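Long-range contacts in arginyl-tRNA synthetase (Campylobacter jejuni, PDB 3FNR), which joins L-arginine to tRNA(Arg) at the expense of ATP, releasing AMP and diphosphate, as a monomeric class I aminoacyl-tRNA synthetase: residues Ala354-Asp359 / Asn424-Leu429; Asn341-Arg346 / Asn409-Tyr414. The protein carries 1 engineered substitution. All coordinates share one frame; numbering follows the deposited sequence.

Interaction 1 (Ala354-Asp359 / Asn424-Leu429); sequences AGKKID and NENDLL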
loop_
_atom_site.group_PDB
_atom_site.type_symbol
_atom_site.label_atom_id
_atom_site.label_comp_id
_atom_site.label_asym_id
_atom_site.label_seq_id
_atom_site.Cartn_x
_atom_site.Cartn_y
_atom_site.Cartn_z
ATOM N N ALA A 354 -9.712 -29.177 -24.254
ATOM C CA ALA A 354 -9.106 -29.420 -25.561
ATOM C C ALA A 354 -7.926 -30.392 -25.500
ATOM O O ALA A 354 -7.448 -30.846 -26.540
ATOM C CB ALA A 354 -8.668 -28.101 -26.192
ATOM N N GLY A 355 -7.457 -30.694 -24.290
ATOM C CA GLY A 355 -6.293 -31.557 -24.086
ATOM C C GLY A 355 -5.024 -30.954 -24.661
ATOM O O GLY A 355 -4.221 -31.652 -25.295
ATOM N N LYS A 356 -4.855 -29.649 -24.456
ATOM C CA LYS A 356 -3.708 -28.928 -25.002
ATOM C C LYS A 356 -3.014 -28.039 -23.975
ATOM O O LYS A 356 -3.641 -27.533 -23.038
ATOM C CB LYS A 356 -4.123 -28.114 -26.229
ATOM C CG LYS A 356 -4.246 -28.934 -27.500
ATOM C CD LYS A 356 -4.853 -28.123 -28.631
ATOM C CE LYS A 356 -4.931 -28.938 -29.909
ATOM N NZ LYS A 356 -5.820 -28.306 -30.921
ATOM N N LYS A 357 -1.706 -27.876 -24.151
ATOM C CA LYS A 357 -0.935 -26.901 -23.391
ATOM C C LYS A 357 -0.738 -25.664 -24.255
ATOM O O LYS A 357 -0.916 -25.716 -25.480
ATOM C CB LYS A 357 0.414 -27.480 -22.958
ATOM C CG LYS A 357 0.334 -28.468 -21.794
ATOM C CD LYS A 357 1.711 -29.037 -21.432
ATOM C CE LYS A 357 2.544 -28.052 -20.605
ATOM N NZ LYS A 357 3.893 -28.587 -20.254
ATOM N N ILE A 358 -0.360 -24.557 -23.618
ATOM C CA ILE A 358 -0.227 -23.265 -24.302
ATOM C C ILE A 358 0.881 -23.247 -25.361
ATOM O O ILE A 358 0.868 -22.410 -26.259
ATOM C CB ILE A 358 -0.082 -22.068 -23.301
ATOM C CG1 ILE A 358 1.120 -22.255 -22.367
ATOM C CG2 ILE A 358 -1.371 -21.880 -22.491
ATOM C CD1 ILE A 358 1.324 -21.109 -21.370
ATOM N N ASP A 359 1.814 -24.190 -25.261
ATOM C CA ASP A 359 2.902 -24.335 -26.232
ATOM C C ASP A 359 2.471 -25.071 -27.505
ATOM O O ASP A 359 3.144 -24.977 -28.534
ATOM C CB ASP A 359 4.108 -25.039 -25.592
ATOM C CG ASP A 359 4.514 -24.420 -24.250
ATOM O OD1 ASP A 359 3.845 -24.707 -23.230
ATOM O OD2 ASP A 359 5.505 -23.654 -24.214
ATOM N N ASN A 424 -10.656 -23.524 -36.067
ATOM C CA ASN A 424 -9.698 -22.514 -35.639
ATOM C C ASN A 424 -9.509 -22.539 -34.125
ATOM O O ASN A 424 -9.339 -21.502 -33.471
ATOM C CB ASN A 424 -10.116 -21.138 -36.148
ATOM C CG ASN A 424 -10.106 -21.049 -37.671
ATOM O OD1 ASN A 424 -9.116 -21.382 -38.325
ATOM N ND2 ASN A 424 -11.203 -20.570 -38.236
ATOM N N GLU A 425 -9.522 -23.754 -33.586
ATOM C CA GLU A 425 -9.356 -24.006 -32.161
ATOM C C GLU A 425 -8.065 -23.381 -31.647
ATOM O O GLU A 425 -8.082 -22.643 -30.662
ATOM C CB GLU A 425 -9.375 -25.516 -31.901
ATOM C CG GLU A 425 -9.272 -25.925 -30.444
ATOM C CD GLU A 425 -9.249 -27.431 -30.260
ATOM O OE1 GLU A 425 -8.227 -27.953 -29.768
ATOM O OE2 GLU A 425 -10.248 -28.094 -30.613
ATOM N N ASN A 426 -6.963 -23.658 -32.342
ATOM C CA ASN A 426 -5.648 -23.154 -31.965
ATOM C C ASN A 426 -5.535 -21.630 -31.930
ATOM O O ASN A 426 -4.908 -21.083 -31.024
ATOM C CB ASN A 426 -4.572 -23.761 -32.864
ATOM C CG ASN A 426 -4.397 -25.245 -32.627
ATOM O OD1 ASN A 426 -5.041 -25.822 -31.751
ATOM N ND2 ASN A 426 -3.525 -25.874 -33.408
ATOM N N ASP A 427 -6.149 -20.967 -32.912
ATOM C CA ASP A 427 -6.221 -19.502 -32.980
ATOM C C ASP A 427 -6.921 -18.932 -31.757
ATOM O O ASP A 427 -6.430 -17.989 -31.125
ATOM C CB ASP A 427 -6.978 -19.058 -34.237
ATOM C CG ASP A 427 -6.064 -18.806 -35.429
ATOM O OD1 ASP A 427 -4.839 -19.010 -35.326
ATOM O OD2 ASP A 427 -6.577 -18.380 -36.484
ATOM N N LEU A 428 -8.066 -19.519 -31.425
ATOM C CA LEU A 428 -8.862 -19.091 -30.278
ATOM C C LEU A 428 -8.158 -19.381 -28.954
ATOM O O LEU A 428 -8.126 -18.532 -28.073
ATOM C CB LEU A 428 -10.244 -19.737 -30.314
ATOM C CG LEU A 428 -11.111 -19.341 -31.515
ATOM C CD1 LEU A 428 -12.323 -20.263 -31.633
ATOM C CD2 LEU A 428 -11.549 -17.895 -31.406
ATOM N N LEU A 429 -7.587 -20.574 -28.828
ATOM C CA LEU A 429 -6.799 -20.922 -27.652
ATOM C C LEU A 429 -5.608 -19.981 -27.446
ATOM O O LEU A 429 -5.375 -19.528 -26.326
ATOM C CB LEU A 429 -6.336 -22.377 -27.715
ATOM C CG LEU A 429 -7.428 -23.433 -27.515
ATOM C CD1 LEU A 429 -6.855 -24.831 -27.710
ATOM C CD2 LEU A 429 -8.100 -23.307 -26.148
#

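Interaction 2 (Asn341-Arg346 / Asn409-Tyr414); sequences NYAHAR and NFHKFY. With SO4 (sulfate ion), chain D.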
loop_
_atom_site.group_PDB
_atom_site.type_symbol
_atom_site.label_atom_id
_atom_site.label_comp_id
_atom_site.label_asym_id
_atom_site.label_seq_id
_atom_site.Cartn_x
_atom_site.Cartn_y
_atom_site.Cartn_z
ATOM N N ASN A 341 -11.228 -13.324 -12.062
ATOM C CA ASN A 341 -10.705 -14.681 -11.826
ATOM C C ASN A 341 -11.438 -15.739 -12.646
ATOM O O ASN A 341 -10.819 -16.692 -13.139
ATOM C CB ASN A 341 -10.775 -15.069 -10.335
ATOM C CG ASN A 341 -9.472 -14.809 -9.581
ATOM O OD1 ASN A 341 -8.377 -14.915 -10.135
ATOM N ND2 ASN A 341 -9.591 -14.499 -8.292
ATOM N N TYR A 342 -12.750 -15.570 -12.784
ATOM C CA TYR A 342 -13.579 -16.487 -13.568
ATOM C C TYR A 342 -13.144 -16.523 -15.036
ATOM O O TYR A 342 -13.094 -17.595 -15.627
ATOM C CB TYR A 342 -15.072 -16.151 -13.440
ATOM C CG TYR A 342 -15.984 -17.223 -14.007
ATOM C CD1 TYR A 342 -15.706 -18.578 -13.808
ATOM C CD2 TYR A 342 -17.125 -16.883 -14.736
ATOM C CE1 TYR A 342 -16.527 -19.563 -14.336
ATOM C CE2 TYR A 342 -17.956 -17.864 -15.267
ATOM C CZ TYR A 342 -17.649 -19.202 -15.058
ATOM O OH TYR A 342 -18.464 -20.184 -15.571
ATOM N N ALA A 343 -12.792 -15.361 -15.591
ATOM C CA ALA A 343 -12.244 -15.271 -16.943
ATOM C C ALA A 343 -10.985 -16.118 -17.084
ATOM O O ALA A 343 -10.880 -16.932 -18.005
ATOM C CB ALA A 343 -11.963 -13.825 -17.300
ATOM N N HIS A 344 -10.061 -15.946 -16.139
ATOM C CA HIS A 344 -8.800 -16.672 -16.108
ATOM C C HIS A 344 -9.005 -18.188 -15.959
ATOM O O HIS A 344 -8.367 -18.976 -16.663
ATOM C CB HIS A 344 -7.917 -16.133 -14.971
ATOM C CG HIS A 344 -6.521 -16.668 -14.990
ATOM N ND1 HIS A 344 -6.147 -17.788 -14.285
ATOM C CD2 HIS A 344 -5.416 -16.253 -15.654
ATOM C CE1 HIS A 344 -4.866 -18.036 -14.503
ATOM N NE2 HIS A 344 -4.400 -17.118 -15.330
ATOM N N ALA A 345 -9.899 -18.578 -15.047
ATOM C CA ALA A 345 -10.237 -19.985 -14.800
ATOM C C ALA A 345 -10.941 -20.638 -15.995
ATOM O O ALA A 345 -10.695 -21.802 -16.307
ATOM C CB ALA A 345 -11.096 -20.109 -13.553
ATOM N N ARG A 346 -11.810 -19.877 -16.657
ATOM C CA ARG A 346 -12.522 -20.339 -17.843
ATOM C C ARG A 346 -11.551 -20.697 -18.971
ATOM O O ARG A 346 -11.753 -21.694 -19.676
ATOM C CB ARG A 346 -13.534 -19.281 -18.287
ATOM C CG ARG A 346 -14.797 -19.853 -18.872
ATOM C CD ARG A 346 -16.064 -19.327 -18.229
ATOM N NE ARG A 346 -16.559 -18.080 -18.805
ATOM C CZ ARG A 346 -17.367 -17.985 -19.862
ATOM N NH1 ARG A 346 -17.782 -19.066 -20.510
ATOM N NH2 ARG A 346 -17.759 -16.788 -20.278
ATOM N N ASN A 409 -15.190 -8.330 -21.753
ATOM C CA ASN A 409 -15.016 -8.613 -23.166
ATOM C C ASN A 409 -14.634 -10.054 -23.449
ATOM O O ASN A 409 -15.149 -10.634 -24.400
ATOM C CB ASN A 409 -14.008 -7.655 -23.778
ATOM C CG ASN A 409 -14.502 -6.238 -23.778
ATOM O OD1 ASN A 409 -15.694 -5.986 -23.926
ATOM N ND2 ASN A 409 -13.593 -5.296 -23.590
ATOM N N PHE A 410 -13.760 -10.638 -22.625
ATOM C CA PHE A 410 -13.455 -12.062 -22.755
ATOM C C PHE A 410 -14.699 -12.923 -22.591
ATOM O O PHE A 410 -14.991 -13.749 -23.450
ATOM C CB PHE A 410 -12.406 -12.561 -21.757
ATOM C CG PHE A 410 -12.344 -14.066 -21.682
ATOM C CD1 PHE A 410 -11.739 -14.790 -22.696
ATOM C CD2 PHE A 410 -12.934 -14.758 -20.624
ATOM C CE1 PHE A 410 -11.707 -16.182 -22.661
ATOM C CE2 PHE A 410 -12.909 -16.145 -20.575
ATOM C CZ PHE A 410 -12.302 -16.859 -21.594
ATOM N N HIS A 411 -15.399 -12.742 -21.471
ATOM C CA HIS A 411 -16.571 -13.534 -21.145
ATOM C C HIS A 411 -17.567 -13.506 -22.288
ATOM O O HIS A 411 -18.025 -14.556 -22.726
ATOM C CB HIS A 411 -17.228 -13.046 -19.847
ATOM C CG HIS A 411 -16.535 -13.517 -18.601
ATOM N ND1 HIS A 411 -16.340 -14.851 -18.318
ATOM C CD2 HIS A 411 -16.009 -12.833 -17.555
ATOM C CE1 HIS A 411 -15.721 -14.970 -17.156
ATOM N NE2 HIS A 411 -15.505 -13.760 -16.673
ATOM N N LYS A 412 -17.861 -12.305 -22.780
ATOM C CA LYS A 412 -18.794 -12.115 -23.869
ATOM C C LYS A 412 -18.298 -12.816 -25.141
ATOM O O LYS A 412 -19.061 -13.524 -25.792
ATOM C CB LYS A 412 -19.047 -10.627 -24.109
ATOM C CG LYS A 412 -20.277 -10.365 -24.959
ATOM C CD LYS A 412 -20.172 -9.072 -25.758
ATOM C CE LYS A 412 -21.491 -8.758 -26.472
ATOM N NZ LYS A 412 -21.998 -9.901 -27.286
ATOM N N PHE A 413 -17.018 -12.658 -25.465
ATOM C CA PHE A 413 -16.439 -13.364 -26.608
ATOM C C PHE A 413 -16.586 -14.882 -26.512
ATOM O O PHE A 413 -17.045 -15.519 -27.460
ATOM C CB PHE A 413 -14.970 -12.997 -26.816
ATOM C CG PHE A 413 -14.357 -13.633 -28.036
ATOM C CD1 PHE A 413 -13.548 -14.760 -27.924
ATOM C CD2 PHE A 413 -14.601 -13.108 -29.301
ATOM C CE1 PHE A 413 -12.995 -15.347 -29.059
ATOM C CE2 PHE A 413 -14.047 -13.680 -30.437
ATOM C CZ PHE A 413 -13.249 -14.791 -30.326
ATOM N N TYR A 414 -16.194 -15.457 -25.378
ATOM C CA TYR A 414 -16.208 -16.913 -25.218
ATOM C C TYR A 414 -17.625 -17.500 -25.198
ATOM O O TYR A 414 -17.834 -18.624 -25.646
ATOM C CB TYR A 414 -15.391 -17.327 -23.992
ATOM C CG TYR A 414 -15.257 -18.822 -23.751
ATOM C CD1 TYR A 414 -15.259 -19.317 -22.459
ATOM C CD2 TYR A 414 -15.119 -19.740 -24.804
ATOM C CE1 TYR A 414 -15.143 -20.671 -22.201
ATOM C CE2 TYR A 414 -15.006 -21.114 -24.549
ATOM C CZ TYR A 414 -15.016 -21.562 -23.238
ATOM O OH TYR A 414 -14.901 -22.895 -22.927
HETATM S S SO4 D . -16.346 -24.712 -25.946
HETATM O O1 SO4 D . -15.204 -25.315 -26.610
HETATM O O2 SO4 D . -16.028 -24.555 -24.531
HETATM O O3 SO4 D . -16.658 -23.420 -26.541
HETATM O O4 SO4 D . -17.507 -25.575 -26.106
HETATM O O HOH W 1 -14.330 -23.088 -19.489
#

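Interaction 1 (Ala354-Asp359 / Asn424-Leu429)
Lys-356 reaches over the first turn of helix 425-445 and ends between two oxygens there, Glu-425 OE1 and Asn-426 OD1. Its chain is extended beyond CG (chi2 to chi4 all near 180°), so NZ is carried well clear of the loop backbone. The salt bridge, 2.7 Å from Lys-356 NZ to Glu-425 OE1, joins side chains that come from opposite directions, and the ammonium sits above the carboxylate plane, 49° out of it. Asn-426 approaches roughly at right angles to the lysine: its OD1 accepts a bond of 2.7 Å from Lys-356 NZ, in the carbonyl plane and on a lone pair, with a C=O...N angle of 142°.

The closely packed part lies beneath this polar end. Leu-429, a buried residue one turn further along the helix, sets CD1 against both Lys-356 CD and Ala-354 CB, each at 4.0 Å. Ala-354 CB also lies 3.6 Å from Glu-425 OE1, and Val-350 and Phe-351 of helix 336-353 line Leu-429 as well. On the solvent side the loop runs off: Lys-357, Ile-358 and Asp-359 are exposed and do not touch 424-429.

The chain turns away at Gly-355, whose positive phi makes it the C' residue of a Schellman motif closing helix 336-353, with Lys-356 N bonded back to Phe-351 O. The contact therefore ties the C-terminal end of one helix of the DALR anticodon-binding domain to the N-terminal start of another. Glu-425 OE2 accepts a bond from Gly-421 N, consistent with a fixed carboxylate. With one formal negative charge and one neutral carbonyl facing it, the ammonium is probably stabilised in its charged form, at a largely superficial site.

Interaction 2 (Asn341-Arg346 / Asn409-Tyr414)
Arg-346 and His-411 meet edge to edge, their flat groups nearly coplanar at 9°; they bury the most surface in this contact between helices 336-353 and 398-416, followed by Ala-343. Two guanidinium N-H groups converge on a single acceptor: Arg-346 NE lies 3.3 Å from His-411 ND1, and Arg-346 NH2 lies 3.1 Å from the same ND1. Both donors lie close to the imidazole plane, and both bonds are moderately bent, as expected when two donors share an atom. Bends at chi2 and chi3 fold the arginine chain back so that the group reaches this edge. As the acceptor of both bonds, ND1 is probably unprotonated, while His-411 NE2 is hydrogen-bonded to Tyr-339 O, a pattern consistent with a neutral imidazole protonated at NE2. Arg-346 NH2 is also held by Asn-415 OD1.

Within the DALR anticodon-binding domain, an all-helical bundle, these two segments run at 43° to each other, with their axes 9.8 Å apart at closest approach. The small Ala-343 lies at this approach, its CA 6.3 Å from His-411 CA. Its CB touches Phe-410 CD2 at 3.6 Å, and the phenyl edge also meets Arg-346 CB. Beside them the Tyr-342 and His-411 rings are strongly offset, with little overlap, Tyr-342 CD2 coming 3.4 Å from His-411 CE1.

Tyr-414 sets CD1 over one face of the guanidinium, toward its rim and 3.2 Å from Arg-346 NH1, the two planes clearly tilted. Its CG stands anti to the backbone N, which turns the ring obliquely across the arginine and carries its OH to a sulfate, probably from the crystallisation liquor. Tyr-414 OH donates to sulfate O2 at 2.6 Å, and Lys-353 NZ and the backbone N atoms of Val-419 and Val-420 bind the same ion.

Both contacts lie in the DALR anticodon-binding domain, on the same side of the chain's centre, with their own centres 15 Å apart. Helix 336-353 carries the first segment of interaction 2, and the loop that follows it carries the first of interaction 1; helices 398-416 and 425-445, consecutive in the chain, supply the second segments. The order is thus 341-346, 354-359, 409-414, 424-429, so the segments of the two contacts interleave. They touch directly where Leu-428 CD2 packs on Phe-413 CZ at 3.7 Å. Interaction 1 lies near the surface, farther from the chain's centre. Together they link helix 336-353 and its loop to two later helices of the anticodon-binding domain.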